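Local coordinates for protein prephenate dehydratase (Chlorobium tepidum TLS, PDB 2QMX) that catalyses the dehydration and decarboxylation of prephenate to phenylpyruvate, the precursor of phenylalanine, and is inhibited by L-phenylalanine, at residues A[185-188]-A[189-192]. Sequence-based numbering, arbitrary orientation.
Sequences PDIS and HLKV
I187 and L190 close a type I beta turn: N of L190 donates to O of I187 at 3.2 Å, the donor standing above the carbonyl plane, 51° out of it. The turn illustrates how a polar side chain just ahead of a turn can brace its entry, alongside the turn's own backbone bond. That side chain is D186, whose OD1 receives two donors. N of S188 reaches its anti lone pair at 3.2 Å, which makes an Asx turn, while OG of S188 comes in on the syn side, also at 3.2 Å, somewhat out of the carboxylate plane. This second bond depends on S188 holding OG between its own N and carbonyl carbon (chi1 80°). With an alanine at D186, N and OG of S188 would probably lose their shared acceptor and the OG be freer to rotate.

Packing is tightest round L190, the buried residue of the turn: its CB lies 3.4 Å from O of I187, its CD1 approaches O of D186, and its CD2 just grazes CG1 of I187 at 4.5 Å. The outer side is looser. There the exposed H189 ring meets OG of S188 obliquely, CD2 at 3.5 Å.

The turn belongs to the loop joining strands 173-181 and 195-208: Y49 of strand 49-56 touches H189 and L190 and hydrogen-bonds through its OH to O of D186, W7 meets the H189 ring with the planes at about 45°, and I187 rests on L77 of strand 74-83.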
ATOM      1  N   PRO A 185     -16.473  13.688 -19.589  1.00 74.27           N
ATOM      2  CA  PRO A 185     -16.387  12.244 -19.456  1.00 74.39           C
ATOM      3  C   PRO A 185     -16.442  11.621 -20.860  1.00 74.30           C
ATOM      4  O   PRO A 185     -17.503  11.176 -21.322  1.00 75.09           O
ATOM      5  CB  PRO A 185     -17.651  11.889 -18.646  1.00 74.36           C
ATOM      6  CG  PRO A 185     -18.579  12.997 -18.889  1.00 74.95           C
ATOM      7  CD  PRO A 185     -17.708  14.220 -19.001  1.00 74.35           C
ATOM      8  N   ASP A 186     -15.317  11.622 -21.556  1.00 73.35           N
ATOM      9  CA  ASP A 186     -15.369  11.196 -22.927  1.00 72.52           C
ATOM     10  C   ASP A 186     -15.046   9.748 -23.112  1.00 71.67           C
ATOM     11  O   ASP A 186     -13.904   9.330 -22.882  1.00 72.07           O
ATOM     12  CB  ASP A 186     -14.473  12.025 -23.808  1.00 73.01           C
ATOM     13  CG  ASP A 186     -15.084  12.215 -25.165  1.00 72.81           C
ATOM     14  OD1 ASP A 186     -15.649  11.225 -25.698  1.00 72.95           O
ATOM     15  OD2 ASP A 186     -15.034  13.349 -25.667  1.00 72.54           O
ATOM     16  N   ILE A 187     -16.045   8.971 -23.523  1.00 69.94           N
ATOM     17  CA  ILE A 187     -15.819   7.539 -23.615  1.00 69.31           C
ATOM     18  C   ILE A 187     -15.348   7.198 -25.018  1.00 68.47           C
ATOM     19  O   ILE A 187     -14.573   6.257 -25.193  1.00 67.42           O
ATOM     20  CB  ILE A 187     -17.053   6.703 -23.079  1.00 69.72           C
ATOM     21  CG1 ILE A 187     -16.615   5.679 -22.052  1.00 69.58           C
ATOM     22  CG2 ILE A 187     -17.873   6.038 -24.181  1.00 71.24           C
ATOM     23  CD1 ILE A 187     -16.318   6.298 -20.635  1.00 72.97           C
ATOM     24  N   SER A 188     -15.778   8.020 -25.994  1.00 67.58           N
ATOM     25  CA  SER A 188     -15.712   7.665 -27.399  1.00 66.42           C
ATOM     26  C   SER A 188     -14.278   7.579 -27.910  1.00 65.73           C
ATOM     27  O   SER A 188     -14.008   6.827 -28.875  1.00 65.08           O
ATOM     28  CB  SER A 188     -16.603   8.604 -28.290  1.00 67.24           C
ATOM     29  OG  SER A 188     -16.020   9.939 -28.622  1.00 65.68           O
ATOM     30  N   HIS A 189     -13.363   8.330 -27.266  1.00 64.85           N
ATOM     31  CA  HIS A 189     -11.957   8.386 -27.729  1.00 63.90           C
ATOM     32  C   HIS A 189     -11.022   7.331 -27.094  1.00 62.56           C
ATOM     33  O   HIS A 189      -9.908   7.166 -27.553  1.00 62.86           O
ATOM     34  CB  HIS A 189     -11.348   9.812 -27.689  1.00 64.46           C
ATOM     35  CG  HIS A 189     -11.964  10.791 -28.664  1.00 67.42           C
ATOM     36  ND1 HIS A 189     -11.772  12.157 -28.572  1.00 68.00           N
ATOM     37  CD2 HIS A 189     -12.787  10.607 -29.729  1.00 69.97           C
ATOM     38  CE1 HIS A 189     -12.446  12.769 -29.534  1.00 69.76           C
ATOM     39  NE2 HIS A 189     -13.067  11.851 -30.254  1.00 70.42           N
ATOM     40  N   LEU A 190     -11.489   6.618 -26.068  1.00 61.07           N
ATOM     41  CA  LEU A 190     -10.799   5.439 -25.485  1.00 59.64           C
ATOM     42  C   LEU A 190     -10.549   4.366 -26.552  1.00 60.64           C
ATOM     43  O   LEU A 190     -11.359   4.219 -27.505  1.00 59.51           O
ATOM     44  CB  LEU A 190     -11.628   4.843 -24.359  1.00 58.03           C
ATOM     45  CG  LEU A 190     -11.232   5.206 -22.912  1.00 60.98           C
ATOM     46  CD1 LEU A 190     -10.749   6.655 -22.752  1.00 57.18           C
ATOM     47  CD2 LEU A 190     -12.239   4.741 -21.779  1.00 56.24           C
ATOM     48  N   LYS A 191      -9.455   3.609 -26.374  1.00 60.79           N
ATOM     49  CA  LYS A 191      -9.033   2.543 -27.318  1.00 61.36           C
ATOM     50  C   LYS A 191     -10.086   1.441 -27.462  1.00 61.49           C
ATOM     51  O   LYS A 191     -10.360   0.965 -28.527  1.00 61.27           O
ATOM     52  CB  LYS A 191      -7.662   1.961 -26.874  1.00 61.35           C
ATOM     53  CG  LYS A 191      -7.050   0.889 -27.787  1.00 60.05           C
ATOM     54  CD  LYS A 191      -5.594   0.551 -27.441  1.00 61.31           C
ATOM     55  CE  LYS A 191      -4.663   1.723 -27.770  1.00 60.85           C
ATOM     56  NZ  LYS A 191      -3.180   1.529 -27.778  1.00 56.01           N
ATOM     57  N   VAL A 192     -10.646   1.032 -26.337  1.00 63.97           N
ATOM     58  CA  VAL A 192     -11.704   0.006 -26.241  1.00 64.60           C
ATOM     59  C   VAL A 192     -12.638   0.552 -25.166  1.00 65.13           C
ATOM     60  O   VAL A 192     -12.157   0.967 -24.089  1.00 65.43           O
ATOM     61  CB  VAL A 192     -11.168  -1.366 -25.717  1.00 64.79           C
ATOM     62  CG1 VAL A 192     -12.266  -2.409 -25.703  1.00 65.78           C
ATOM     63  CG2 VAL A 192      -9.991  -1.866 -26.522  1.00 64.07           C
TER